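Local atomic coordinates of ZmpA Glycopeptidase (PDB entry 6XSX), a protein that probably cleaves glycosylated proteins as a metalloprotease, this chain being the catalytic M60 peptidase module of a longer multimodular bacterial glycopeptidase. Residues P176-V181 with L187-A192; V119-N124 with I143-Y148; Q46-T51 with I241-W246; A192-N197 with G269-D274. All coordinates share one frame; numbering follows the deposited sequence.

From the N terminus, residues 46-51 open contact 3, which closes only when the chain returns at 241-246. Contact 2 lies wholly within that long loop, its segment 119-124 being met by 143-148, and so does contact 1, where 176-181 turns back as a hairpin on 187-192. Contact 4 starts at Ala-192, the residue it shares with contact 1, and closes at 269-274, beyond the end of contact 3; contacts 3 and 4 therefore cross. Contacts 1, 2 and 3 tie together strands of one large mixed sheet in the M60 region, while contact 4 joins two helices beside it. One ethanediol molecule bonds to both Ser-242 and Asp-274.

Contact 1: P176-V181 with L187-A192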
loop_
_atom_site.group_PDB
_atom_site.type_symbol
_atom_site.label_atom_id
_atom_site.label_comp_id
_atom_site.label_asym_id
_atom_site.label_seq_id
_atom_site.Cartn_x
_atom_site.Cartn_y
_atom_site.Cartn_z
ATOM N N PRO A 176 23.400 8.598 -17.780
ATOM C CA PRO A 176 22.539 7.716 -16.987
ATOM C C PRO A 176 21.504 7.023 -17.879
ATOM O O PRO A 176 20.919 7.653 -18.759
ATOM C CB PRO A 176 21.841 8.697 -16.036
ATOM C CG PRO A 176 21.729 9.956 -16.859
ATOM C CD PRO A 176 23.036 10.019 -17.636
ATOM N N ASP A 177 21.296 5.721 -17.647
ATOM C CA ASP A 177 20.230 4.970 -18.294
ATOM C C ASP A 177 18.949 5.208 -17.491
ATOM O O ASP A 177 18.730 4.553 -16.473
ATOM C CB ASP A 177 20.587 3.475 -18.389
ATOM C CG ASP A 177 19.648 2.642 -19.260
ATOM O OD1 ASP A 177 18.619 3.187 -19.727
ATOM O OD2 ASP A 177 19.942 1.441 -19.462
ATOM N N VAL A 178 18.116 6.153 -17.941
ATOM C CA VAL A 178 17.014 6.622 -17.110
ATOM C C VAL A 178 15.832 7.063 -17.970
ATOM O O VAL A 178 16.032 7.735 -18.981
ATOM C CB VAL A 178 17.438 7.769 -16.166
ATOM C CG1 VAL A 178 18.002 8.969 -16.920
ATOM C CG2 VAL A 178 16.291 8.223 -15.278
ATOM N N PHE A 179 14.615 6.725 -17.501
ATOM C CA PHE A 179 13.364 7.291 -17.991
ATOM C C PHE A 179 12.426 7.548 -16.815
ATOM O O PHE A 179 12.239 6.668 -15.969
ATOM C CB PHE A 179 12.705 6.347 -19.004
ATOM C CG PHE A 179 11.338 6.781 -19.457
ATOM C CD1 PHE A 179 11.184 7.822 -20.364
ATOM C CD2 PHE A 179 10.199 6.157 -18.971
ATOM C CE1 PHE A 179 9.920 8.228 -20.772
ATOM C CE2 PHE A 179 8.936 6.568 -19.370
ATOM C CZ PHE A 179 8.797 7.595 -20.280
ATOM N N ASP A 180 11.835 8.755 -16.771
ATOM C CA ASP A 180 10.941 9.123 -15.677
ATOM C C ASP A 180 9.531 9.362 -16.199
ATOM O O ASP A 180 9.365 10.007 -17.229
ATOM C CB ASP A 180 11.406 10.383 -14.937
ATOM C CG ASP A 180 12.542 10.168 -13.945
ATOM O OD1 ASP A 180 12.755 9.015 -13.535
ATOM O OD2 ASP A 180 13.201 11.160 -13.575
ATOM N N VAL A 181 8.529 8.889 -15.441
ATOM C CA VAL A 181 7.144 9.296 -15.640
ATOM C C VAL A 181 6.690 10.109 -14.431
ATOM O O VAL A 181 6.652 9.583 -13.313
ATOM C CB VAL A 181 6.197 8.095 -15.830
ATOM C CG1 VAL A 181 4.781 8.552 -16.173
ATOM C CG2 VAL A 181 6.718 7.104 -16.863
ATOM N N LEU A 187 6.060 9.824 -9.157
ATOM C CA LEU A 187 7.197 9.631 -10.044
ATOM C C LEU A 187 7.480 8.134 -10.152
ATOM O O LEU A 187 7.512 7.414 -9.148
ATOM C CB LEU A 187 8.420 10.401 -9.519
ATOM C CG LEU A 187 9.771 10.048 -10.155
ATOM C CD1 LEU A 187 9.751 10.254 -11.667
ATOM C CD2 LEU A 187 10.912 10.846 -9.527
ATOM N N VAL A 188 7.629 7.668 -11.395
ATOM C CA VAL A 188 8.125 6.328 -11.666
ATOM C C VAL A 188 9.460 6.474 -12.400
ATOM O O VAL A 188 9.513 7.023 -13.500
ATOM C CB VAL A 188 7.110 5.501 -12.487
ATOM C CG1 VAL A 188 7.699 4.182 -12.969
ATOM C CG2 VAL A 188 5.814 5.254 -11.721
ATOM N N ASN A 189 10.523 5.957 -11.772
ATOM C CA ASN A 189 11.898 6.089 -12.228
ATOM C C ASN A 189 12.436 4.699 -12.564
ATOM O O ASN A 189 12.550 3.860 -11.668
ATOM C CB ASN A 189 12.745 6.761 -11.142
ATOM C CG ASN A 189 14.238 6.693 -11.393
ATOM O OD1 ASN A 189 14.921 5.801 -10.882
ATOM N ND2 ASN A 189 14.747 7.635 -12.172
ATOM N N VAL A 190 12.779 4.488 -13.847
ATOM C CA VAL A 190 13.301 3.230 -14.369
ATOM C C VAL A 190 14.426 3.549 -15.356
ATOM O O VAL A 190 14.772 4.716 -15.534
ATOM C CB VAL A 190 12.204 2.409 -15.081
ATOM C CG1 VAL A 190 11.154 1.854 -14.127
ATOM C CG2 VAL A 190 11.555 3.197 -16.216
ATOM N N THR A 191 14.988 2.515 -16.008
ATOM C CA THR A 191 15.977 2.745 -17.057
ATOM C C THR A 191 15.272 3.039 -18.378
ATOM O O THR A 191 14.163 2.560 -18.619
ATOM C CB THR A 191 16.922 1.552 -17.286
ATOM O OG1 THR A 191 16.209 0.430 -17.817
ATOM C CG2 THR A 191 17.717 1.144 -16.065
ATOM N N ALA A 192 15.961 3.786 -19.251
ATOM C CA ALA A 192 15.452 4.123 -20.576
ATOM C C ALA A 192 15.377 2.874 -21.459
ATOM O O ALA A 192 14.420 2.703 -22.214
ATOM C CB ALA A 192 16.305 5.197 -21.206
#
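Asp-180 and Asn-189 face each other as a non-hydrogen-bonded antiparallel pair, and their side chains supply the bond that the backbone does not. Asn-189 ND2 donates a hydrogen bond to Asp-180 OD1 at 2.8 Å, lying on the syn lone pair of the carboxylate and keeping the acceptor close to its own amide plane, although carboxylate and amide are twisted 54° apart. CD1 of Leu-187 presses on the same carboxylate, 3.6 Å from Asp-180 CG, and Val-178 CG2 lies against Asn-189 ND2. On the other face of the hairpin Val-181 packs beside Val-188, while Val-190 CG2 meets the Phe-179 ring at its edge. The backbones are joined by paired bonds: Phe-179 N to Val-190 O at 2.8 Å and Val-190 N to Phe-179 O at 3.1 Å, then Val-181 N to Val-188 O at 2.9 Å with its return. Past the strands, Asp-177 swings its CG away from its own backbone N (chi1 -170°), which lays OD1 beside Thr-191 CB and 2.8 Å from Ala-192 N, in a weak, bent bond. OD2 goes to Thr-193 OG1. Thr-191 is the N-cap of helix 192-202: its OG1 bonds Tyr-194 N and Gln-267 OE1. The buried Asp-180 OD2 takes the hydroxyls of Tyr-145 and Tyr-121, so both its oxygens are bonded, which would favour a charged carboxylate; Asp-177, near the helix start, would likewise be stabilised by the helix dipole.

Contact 2: V119-N124 with I143-Y148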
loop_
_atom_site.group_PDB
_atom_site.type_symbol
_atom_site.label_atom_id
_atom_site.label_comp_id
_atom_site.label_asym_id
_atom_site.label_seq_id
_atom_site.Cartn_x
_atom_site.Cartn_y
_atom_site.Cartn_z
ATOM N N VAL A 119 19.927 12.352 -12.699
ATOM C CA VAL A 119 19.002 13.369 -13.170
ATOM C C VAL A 119 18.820 14.435 -12.083
ATOM O O VAL A 119 19.196 14.230 -10.925
ATOM C CB VAL A 119 17.652 12.741 -13.573
ATOM C CG1 VAL A 119 17.798 11.703 -14.678
ATOM C CG2 VAL A 119 16.919 12.162 -12.374
ATOM N N LEU A 120 18.236 15.574 -12.487
ATOM C CA LEU A 120 17.969 16.697 -11.603
ATOM C C LEU A 120 16.464 16.855 -11.448
ATOM O O LEU A 120 15.729 16.813 -12.437
ATOM C CB LEU A 120 18.573 18.003 -12.150
ATOM C CG LEU A 120 20.069 18.002 -12.481
ATOM C CD1 LEU A 120 20.478 19.347 -13.058
ATOM C CD2 LEU A 120 20.922 17.687 -11.258
ATOM N N TYR A 121 16.050 17.039 -10.185
ATOM C CA TYR A 121 14.727 17.507 -9.815
ATOM C C TYR A 121 14.861 18.788 -8.992
ATOM O O TYR A 121 15.938 19.095 -8.476
ATOM C CB TYR A 121 14.005 16.447 -8.981
ATOM C CG TYR A 121 14.046 15.040 -9.536
ATOM C CD1 TYR A 121 13.430 14.723 -10.737
ATOM C CD2 TYR A 121 14.696 14.023 -8.848
ATOM C CE1 TYR A 121 13.462 13.435 -11.249
ATOM C CE2 TYR A 121 14.730 12.725 -9.337
ATOM C CZ TYR A 121 14.104 12.432 -10.538
ATOM O OH TYR A 121 14.150 11.161 -11.027
ATOM N N THR A 122 13.754 19.529 -8.872
ATOM C CA THR A 122 13.716 20.677 -7.983
ATOM C C THR A 122 12.929 20.313 -6.730
ATOM O O THR A 122 11.998 19.501 -6.765
ATOM C CB THR A 122 13.125 21.931 -8.649
ATOM O OG1 THR A 122 11.741 21.721 -8.927
ATOM C CG2 THR A 122 13.823 22.305 -9.939
ATOM N N SER A 123 13.345 20.941 -5.629
ATOM C CA SER A 123 12.634 20.910 -4.368
ATOM C C SER A 123 12.505 22.353 -3.899
ATOM O O SER A 123 13.513 23.064 -3.841
ATOM C CB SER A 123 13.384 20.078 -3.368
ATOM O OG SER A 123 12.784 20.193 -2.091
ATOM N N ASN A 124 11.267 22.781 -3.617
ATOM C CA ASN A 124 11.023 24.153 -3.208
ATOM C C ASN A 124 10.136 24.154 -1.971
ATOM O O ASN A 124 8.955 24.487 -2.057
ATOM C CB ASN A 124 10.401 24.995 -4.324
ATOM C CG ASN A 124 10.451 26.477 -4.017
ATOM O OD1 ASN A 124 11.356 26.934 -3.323
ATOM N ND2 ASN A 124 9.475 27.224 -4.506
ATOM N N ILE A 143 22.098 17.650 -20.091
ATOM C CA ILE A 143 21.586 16.926 -21.248
ATOM C C ILE A 143 20.131 16.566 -20.961
ATOM O O ILE A 143 19.814 16.197 -19.839
ATOM C CB ILE A 143 22.422 15.643 -21.472
ATOM C CG1 ILE A 143 23.931 15.911 -21.445
ATOM C CG2 ILE A 143 22.001 14.911 -22.738
ATOM C CD1 ILE A 143 24.526 15.987 -20.043
ATOM N N ASN A 144 19.267 16.623 -21.982
ATOM C CA ASN A 144 17.886 16.181 -21.850
ATOM C C ASN A 144 17.825 14.659 -21.789
ATOM O O ASN A 144 18.431 13.984 -22.616
ATOM C CB ASN A 144 17.012 16.672 -23.003
ATOM C CG ASN A 144 16.957 18.181 -23.069
ATOM O OD1 ASN A 144 16.087 18.797 -22.466
ATOM N ND2 ASN A 144 17.906 18.781 -23.769
ATOM N N TYR A 145 17.108 14.129 -20.791
ATOM C CA TYR A 145 16.840 12.699 -20.724
ATOM C C TYR A 145 15.345 12.496 -20.952
ATOM O O TYR A 145 14.567 13.408 -20.696
ATOM C CB TYR A 145 17.312 12.100 -19.390
ATOM C CG TYR A 145 16.391 12.347 -18.223
ATOM C CD1 TYR A 145 16.504 13.510 -17.477
ATOM C CD2 TYR A 145 15.412 11.430 -17.851
ATOM C CE1 TYR A 145 15.661 13.771 -16.407
ATOM C CE2 TYR A 145 14.544 11.687 -16.795
ATOM C CZ TYR A 145 14.672 12.863 -16.069
ATOM O OH TYR A 145 13.872 13.150 -15.000
ATOM N N PRO A 146 14.881 11.313 -21.415
ATOM C CA PRO A 146 13.461 11.122 -21.722
ATOM C C PRO A 146 12.577 10.992 -20.484
ATOM O O PRO A 146 12.897 10.281 -19.529
ATOM C CB PRO A 146 13.411 9.834 -22.547
ATOM C CG PRO A 146 14.674 9.084 -22.144
ATOM C CD PRO A 146 15.691 10.130 -21.721
ATOM N N ASN A 147 11.464 11.720 -20.523
ATOM C CA ASN A 147 10.566 11.820 -19.389
ATOM C C ASN A 147 9.184 12.164 -19.930
ATOM O O ASN A 147 9.078 12.850 -20.938
ATOM C CB ASN A 147 11.033 12.885 -18.383
ATOM C CG ASN A 147 11.035 14.277 -18.977
ATOM O OD1 ASN A 147 11.963 14.664 -19.692
ATOM N ND2 ASN A 147 9.972 15.019 -18.734
ATOM N N TYR A 148 8.141 11.677 -19.252
ATOM C CA TYR A 148 6.776 12.043 -19.582
ATOM C C TYR A 148 6.190 12.820 -18.411
ATOM O O TYR A 148 6.252 12.358 -17.271
ATOM C CB TYR A 148 5.934 10.792 -19.851
ATOM C CG TYR A 148 4.467 11.064 -20.055
ATOM C CD1 TYR A 148 3.943 11.223 -21.332
ATOM C CD2 TYR A 148 3.598 11.162 -18.974
ATOM C CE1 TYR A 148 2.592 11.465 -21.526
ATOM C CE2 TYR A 148 2.243 11.396 -19.152
ATOM C CZ TYR A 148 1.743 11.558 -20.434
ATOM O OH TYR A 148 0.413 11.803 -20.620
HETATM O O HOH W 1 13.734 15.719 -14.124
#
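Val-119 and Tyr-145 have the nearest CA atoms of the two segments, 7.9 Å apart, and no main-chain bond joins them; the contact is made by side chains and one water. Val-119 sets CG1 over one face of the Tyr-145 ring, 3.5 Å from its centroid and only 12° off the ring normal, a clear CH-pi contact; the nearest ring atom is Tyr-145 CE1, 3.4 Å from that methyl. The phenol comes in at about a right angle to the valine side chain. Tyr-145 carries its ring in the sterically tight rotamer between backbone N and carbonyl carbon (chi1 79°), which sends it across toward Val-119. Its hydroxyl also approaches Tyr-121, with OH 3.8 Å from Tyr-121 CE1, obliquely to that ring. A water lying in the plane of the Tyr-145 ring donates to Tyr-145 OH at 2.7 Å and to Leu-120 O at 2.8 Å, joining a hydroxyl to a main-chain carbonyl that also accepts Thr-51 OG1. One ring from strand 117-123 and one from the break in strand 143-149 thus converge, with Asp-180 OD2 as the polar partner of both hydroxyls. Strand 49-56 lies between these two strands in the sheet. Helix 155-171 supplies Tyr-165 against Tyr-145, and Val-178 and Asp-180 also touch Val-119.

Contact 3: Q46-T51 with I241-W246; sequences QDWQPT and ISMLKW. With EDO (1,2-ethanediol), chain H.
Trp-48 CG and Ile-241 CG1 both lie opposite the carbonyl carbon and beside the backbone N (chi1 -60° and -59°), and Ile-241 then extends outward, which carries its CD1 over the indole. That methyl stands 3.7 Å from the centroid of the six-membered ring, 21° off the ring normal, and touches Trp-48 CE3 at 3.4 Å: a CH-pi contact somewhat offset toward the rim. Gln-46 CB covers the same face of the indole and is itself 3.8 Å from Ile-241 CD1. Met-243, two residues along the strand and pointing the same way, bends at its thioether so that CE comes 3.9 Å from Trp-48 CH2, obliquely to the ring. Tyr-121 lies against the opposite indole face, its ring nearly parallel, so the tryptophan is packed from both faces. The backbone around it is pinned as well: Gln-49 NE2 reaches Asp-47 O at 3.1 Å from well above the carbonyl plane, and Arg-239 bonds Trp-48 O. Ser-242, between Ile-241 and Met-243, turns the other way, where its OG bonds O2 of an ethanediol, probably from the crystallisation liquor, at 3.0 Å. The loop leading into strand 49-56 thus reaches across to strand 240-244, with three strands between the two in the sheet, and Trp-48, Tyr-121, Ile-241 and Met-243 form a buried hydrophobic cluster against the large mixed sheet of the M60 peptidase module.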
loop_
_atom_site.group_PDB
_atom_site.type_symbol
_atom_site.label_atom_id
_atom_site.label_comp_id
_atom_site.label_asym_id
_atom_site.label_seq_id
_atom_site.Cartn_x
_atom_site.Cartn_y
_atom_site.Cartn_z
ATOM N N GLN A 46 8.640 13.090 -0.159
ATOM C CA GLN A 46 9.390 14.086 -0.912
ATOM C C GLN A 46 8.419 14.863 -1.802
ATOM O O GLN A 46 7.229 14.552 -1.864
ATOM C CB GLN A 46 10.476 13.423 -1.766
ATOM C CG GLN A 46 11.293 12.362 -1.035
ATOM C CD GLN A 46 11.953 12.898 0.215
ATOM O OE1 GLN A 46 11.743 12.388 1.322
ATOM N NE2 GLN A 46 12.733 13.952 0.057
ATOM N N ASP A 47 8.940 15.879 -2.493
ATOM C CA ASP A 47 8.120 16.668 -3.394
ATOM C C ASP A 47 8.944 17.085 -4.610
ATOM O O ASP A 47 8.814 18.214 -5.087
ATOM C CB ASP A 47 7.538 17.879 -2.670
ATOM C CG ASP A 47 6.416 18.533 -3.448
ATOM O OD1 ASP A 47 5.783 17.836 -4.275
ATOM O OD2 ASP A 47 6.177 19.727 -3.212
ATOM N N TRP A 48 9.763 16.145 -5.107
ATOM C CA TRP A 48 10.599 16.354 -6.275
ATOM C C TRP A 48 9.760 16.751 -7.491
ATOM O O TRP A 48 8.755 16.104 -7.784
ATOM C CB TRP A 48 11.402 15.087 -6.589
ATOM C CG TRP A 48 12.313 14.643 -5.492
ATOM C CD1 TRP A 48 12.685 15.334 -4.372
ATOM C CD2 TRP A 48 13.024 13.403 -5.453
ATOM N NE1 TRP A 48 13.558 14.592 -3.626
ATOM C CE2 TRP A 48 13.790 13.405 -4.268
ATOM C CE3 TRP A 48 13.093 12.306 -6.312
ATOM C CZ2 TRP A 48 14.597 12.328 -3.906
ATOM C CZ3 TRP A 48 13.884 11.240 -5.950
ATOM C CH2 TRP A 48 14.626 11.257 -4.766
ATOM N N GLN A 49 10.229 17.784 -8.210
ATOM C CA GLN A 49 9.545 18.302 -9.394
ATOM C C GLN A 49 10.484 18.245 -10.596
ATOM O O GLN A 49 11.698 18.379 -10.434
ATOM C CB GLN A 49 8.981 19.698 -9.140
ATOM C CG GLN A 49 8.008 19.754 -7.963
ATOM C CD GLN A 49 6.811 18.845 -8.121
ATOM O OE1 GLN A 49 6.245 18.710 -9.199
ATOM N NE2 GLN A 49 6.402 18.217 -7.034
ATOM N N PRO A 50 9.938 17.968 -11.811
ATOM C CA PRO A 50 10.737 17.677 -13.005
ATOM C C PRO A 50 11.586 18.829 -13.533
ATOM O O PRO A 50 11.176 19.989 -13.449
ATOM C CB PRO A 50 9.689 17.362 -14.090
ATOM C CG PRO A 50 8.409 18.013 -13.589
ATOM C CD PRO A 50 8.487 17.885 -12.081
ATOM N N THR A 51 12.772 18.479 -14.062
ATOM C CA THR A 51 13.578 19.398 -14.850
ATOM C C THR A 51 13.818 18.827 -16.242
ATOM O O THR A 51 13.969 19.590 -17.187
ATOM C CB THR A 51 14.923 19.748 -14.198
ATOM O OG1 THR A 51 15.836 18.675 -14.436
ATOM C CG2 THR A 51 14.811 20.066 -12.719
ATOM N N ILE A 241 7.230 8.429 -4.885
ATOM C CA ILE A 241 8.291 7.968 -5.772
ATOM C C ILE A 241 8.417 6.448 -5.687
ATOM O O ILE A 241 8.597 5.900 -4.597
ATOM C CB ILE A 241 9.634 8.638 -5.407
ATOM C CG1 ILE A 241 9.547 10.166 -5.494
ATOM C CG2 ILE A 241 10.771 8.079 -6.266
ATOM C CD1 ILE A 241 10.495 10.888 -4.558
ATOM N N SER A 242 8.337 5.794 -6.856
ATOM C CA SER A 242 8.800 4.426 -7.046
ATOM C C SER A 242 10.032 4.458 -7.947
ATOM O O SER A 242 9.979 5.000 -9.048
ATOM C CB SER A 242 7.724 3.550 -7.646
ATOM O OG SER A 242 6.482 3.779 -7.004
ATOM N N MET A 243 11.150 3.908 -7.474
ATOM C CA MET A 243 12.380 4.002 -8.245
ATOM C C MET A 243 13.117 2.664 -8.239
ATOM O O MET A 243 12.974 1.859 -7.318
ATOM C CB MET A 243 13.303 5.097 -7.694
ATOM C CG MET A 243 13.758 4.841 -6.275
ATOM S SD MET A 243 15.208 5.814 -5.780
ATOM C CE MET A 243 14.447 7.384 -5.370
ATOM N N LEU A 244 13.890 2.447 -9.307
ATOM C CA LEU A 244 14.774 1.308 -9.432
ATOM C C LEU A 244 15.837 1.414 -8.345
ATOM O O LEU A 244 16.430 2.476 -8.156
ATOM C CB LEU A 244 15.401 1.377 -10.827
ATOM C CG LEU A 244 16.483 0.346 -11.138
ATOM C CD1 LEU A 244 15.922 -1.068 -11.032
ATOM C CD2 LEU A 244 17.062 0.594 -12.527
ATOM N N LYS A 245 16.059 0.303 -7.638
ATOM C CA LYS A 245 17.117 0.234 -6.644
ATOM C C LYS A 245 17.840 -1.100 -6.787
ATOM O O LYS A 245 17.286 -2.068 -7.304
ATOM C CB LYS A 245 16.530 0.335 -5.236
ATOM C CG LYS A 245 15.988 1.690 -4.820
ATOM C CD LYS A 245 15.732 1.740 -3.326
ATOM C CE LYS A 245 14.956 2.966 -2.903
ATOM N NZ LYS A 245 14.852 3.027 -1.430
ATOM N N TRP A 246 19.076 -1.142 -6.290
ATOM C CA TRP A 246 19.844 -2.374 -6.314
ATOM C C TRP A 246 19.534 -3.146 -5.034
ATOM O O TRP A 246 20.070 -2.828 -3.978
ATOM C CB TRP A 246 21.336 -2.037 -6.454
ATOM C CG TRP A 246 22.266 -3.209 -6.387
ATOM C CD1 TRP A 246 22.075 -4.445 -6.934
ATOM C CD2 TRP A 246 23.572 -3.239 -5.778
ATOM N NE1 TRP A 246 23.155 -5.248 -6.682
ATOM C CE2 TRP A 246 24.094 -4.532 -5.986
ATOM C CE3 TRP A 246 24.348 -2.305 -5.076
ATOM C CZ2 TRP A 246 25.347 -4.913 -5.499
ATOM C CZ3 TRP A 246 25.589 -2.678 -4.603
ATOM C CH2 TRP A 246 26.082 -3.970 -4.812
HETATM C C1 EDO H . 2.218 0.709 -7.534
HETATM O O1 EDO H . 2.776 0.218 -8.759
HETATM C C2 EDO H . 2.853 1.908 -6.902
HETATM O O2 EDO H . 4.263 1.821 -6.678
#

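Contact 4: A192-N197 with G269-D274. With EDO (1,2-ethanediol), chain H.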
loop_
_atom_site.group_PDB
_atom_site.type_symbol
_atom_site.label_atom_id
_atom_site.label_comp_id
_atom_site.label_asym_id
_atom_site.label_seq_id
_atom_site.Cartn_x
_atom_site.Cartn_y
_atom_site.Cartn_z
ATOM N N ALA A 192 15.961 3.786 -19.251
ATOM C CA ALA A 192 15.452 4.123 -20.576
ATOM C C ALA A 192 15.377 2.874 -21.459
ATOM O O ALA A 192 14.420 2.703 -22.214
ATOM C CB ALA A 192 16.305 5.197 -21.206
ATOM N N THR A 193 16.396 2.016 -21.356
ATOM C CA THR A 193 16.519 0.834 -22.193
ATOM C C THR A 193 15.370 -0.133 -21.910
ATOM O O THR A 193 14.768 -0.680 -22.840
ATOM C CB THR A 193 17.899 0.176 -22.054
ATOM O OG1 THR A 193 18.075 -0.105 -20.669
ATOM C CG2 THR A 193 19.035 1.061 -22.527
ATOM N N TYR A 194 15.055 -0.316 -20.622
ATOM C CA TYR A 194 13.952 -1.181 -20.236
ATOM C C TYR A 194 12.615 -0.549 -20.631
ATOM O O TYR A 194 11.757 -1.219 -21.206
ATOM C CB TYR A 194 14.014 -1.517 -18.743
ATOM C CG TYR A 194 12.994 -2.542 -18.324
ATOM C CD1 TYR A 194 11.645 -2.219 -18.258
ATOM C CD2 TYR A 194 13.371 -3.838 -18.014
ATOM C CE1 TYR A 194 10.698 -3.157 -17.892
ATOM C CE2 TYR A 194 12.434 -4.787 -17.636
ATOM C CZ TYR A 194 11.094 -4.442 -17.574
ATOM O OH TYR A 194 10.156 -5.371 -17.213
ATOM N N ALA A 195 12.442 0.740 -20.315
ATOM C CA ALA A 195 11.196 1.434 -20.605
ATOM C C ALA A 195 10.841 1.309 -22.085
ATOM O O ALA A 195 9.693 1.034 -22.423
ATOM C CB ALA A 195 11.286 2.881 -20.184
ATOM N N LEU A 196 11.828 1.522 -22.968
ATOM C CA LEU A 196 11.547 1.553 -24.397
ATOM C C LEU A 196 11.098 0.169 -24.877
ATOM O O LEU A 196 10.130 0.064 -25.627
ATOM C CB LEU A 196 12.763 2.082 -25.168
ATOM C CG LEU A 196 12.654 1.999 -26.693
ATOM C CD1 LEU A 196 11.477 2.820 -27.223
ATOM C CD2 LEU A 196 13.948 2.446 -27.353
ATOM N N ASN A 197 11.794 -0.874 -24.401
ATOM C CA ASN A 197 11.496 -2.261 -24.718
ATOM C C ASN A 197 10.105 -2.640 -24.210
ATOM O O ASN A 197 9.345 -3.294 -24.920
ATOM C CB ASN A 197 12.540 -3.216 -24.130
ATOM C CG ASN A 197 13.767 -3.402 -25.002
ATOM O OD1 ASN A 197 13.810 -2.942 -26.145
ATOM N ND2 ASN A 197 14.783 -4.064 -24.463
ATOM N N GLY A 269 6.678 -4.180 -13.727
ATOM C CA GLY A 269 5.670 -3.991 -12.690
ATOM C C GLY A 269 5.436 -2.507 -12.397
ATOM O O GLY A 269 4.294 -2.062 -12.246
ATOM N N ALA A 270 6.538 -1.747 -12.336
ATOM C CA ALA A 270 6.503 -0.325 -12.038
ATOM C C ALA A 270 5.774 0.434 -13.150
ATOM O O ALA A 270 4.899 1.254 -12.868
ATOM C CB ALA A 270 7.908 0.203 -11.829
ATOM N N LEU A 271 6.152 0.158 -14.404
ATOM C CA LEU A 271 5.610 0.854 -15.561
ATOM C C LEU A 271 4.150 0.464 -15.777
ATOM O O LEU A 271 3.341 1.288 -16.204
ATOM C CB LEU A 271 6.469 0.536 -16.789
ATOM C CG LEU A 271 7.854 1.190 -16.795
ATOM C CD1 LEU A 271 8.713 0.670 -17.938
ATOM C CD2 LEU A 271 7.743 2.710 -16.871
ATOM N N GLY A 272 3.832 -0.796 -15.474
ATOM C CA GLY A 272 2.470 -1.305 -15.541
ATOM C C GLY A 272 1.617 -0.880 -14.348
ATOM O O GLY A 272 0.403 -1.053 -14.372
ATOM N N VAL A 273 2.247 -0.294 -13.321
ATOM C CA VAL A 273 1.548 0.113 -12.108
ATOM C C VAL A 273 0.871 -1.104 -11.469
ATOM O O VAL A 273 -0.321 -1.094 -11.153
ATOM C CB VAL A 273 0.577 1.282 -12.368
ATOM C CG1 VAL A 273 0.081 1.888 -11.067
ATOM C CG2 VAL A 273 1.229 2.370 -13.215
ATOM N N ASP A 274 1.679 -2.148 -11.256
ATOM C CA ASP A 274 1.307 -3.353 -10.533
ATOM C C ASP A 274 0.724 -2.970 -9.176
ATOM O O ASP A 274 1.342 -2.198 -8.451
ATOM C CB ASP A 274 2.557 -4.220 -10.354
ATOM C CG ASP A 274 2.313 -5.577 -9.712
ATOM O OD1 ASP A 274 1.965 -5.613 -8.512
ATOM O OD2 ASP A 274 2.496 -6.588 -10.409
HETATM C C1 EDO H . 2.218 0.709 -7.534
HETATM O O1 EDO H . 2.776 0.218 -8.759
HETATM C C2 EDO H . 2.853 1.908 -6.902
HETATM O O2 EDO H . 4.263 1.821 -6.678
#
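Leu-271 is where segment 269-274 meets Tyr-194 and Ala-195, and the residues before it bring the helix alongside. Gly-269 begins the segment within helix 267-272, and Ala-270 turns its methyl onto Val-188 of the neighbouring strand. Leu-271 then points across: its CG lies beside its own backbone N (chi1 -72°), and with chi2 at 172° the extended chain carries CD1 to helix 192-202. That methyl lies 3.7 Å from Ala-195 CA and 4.1 Å from Ala-195 CB, and it meets the Tyr-194 ring at its edge, 4.1 Å from CD1 of the tyrosine. Val-273, with a positive phi of 59°, is the first residue to leave the helical conformation, in a Schellman motif: Asp-274 N returns to Gly-269 O at 2.8 Å, and Val-273 N bonds Ala-270 O weakly. Asp-274 O accepts a hydrogen bond from O1 of an ethanediol, and its OD1 bonds Gly-276 N, just ahead of helix 277-286, which carries an HExxH sequence, a pattern of zinc peptidases. No hydrogen bond crosses between the segments; their contact is apolar, made through Leu-271 CD1, and thus one of shape and burial rather than of directed bonds, with Val-190 touching both Ala-195 and Leu-271.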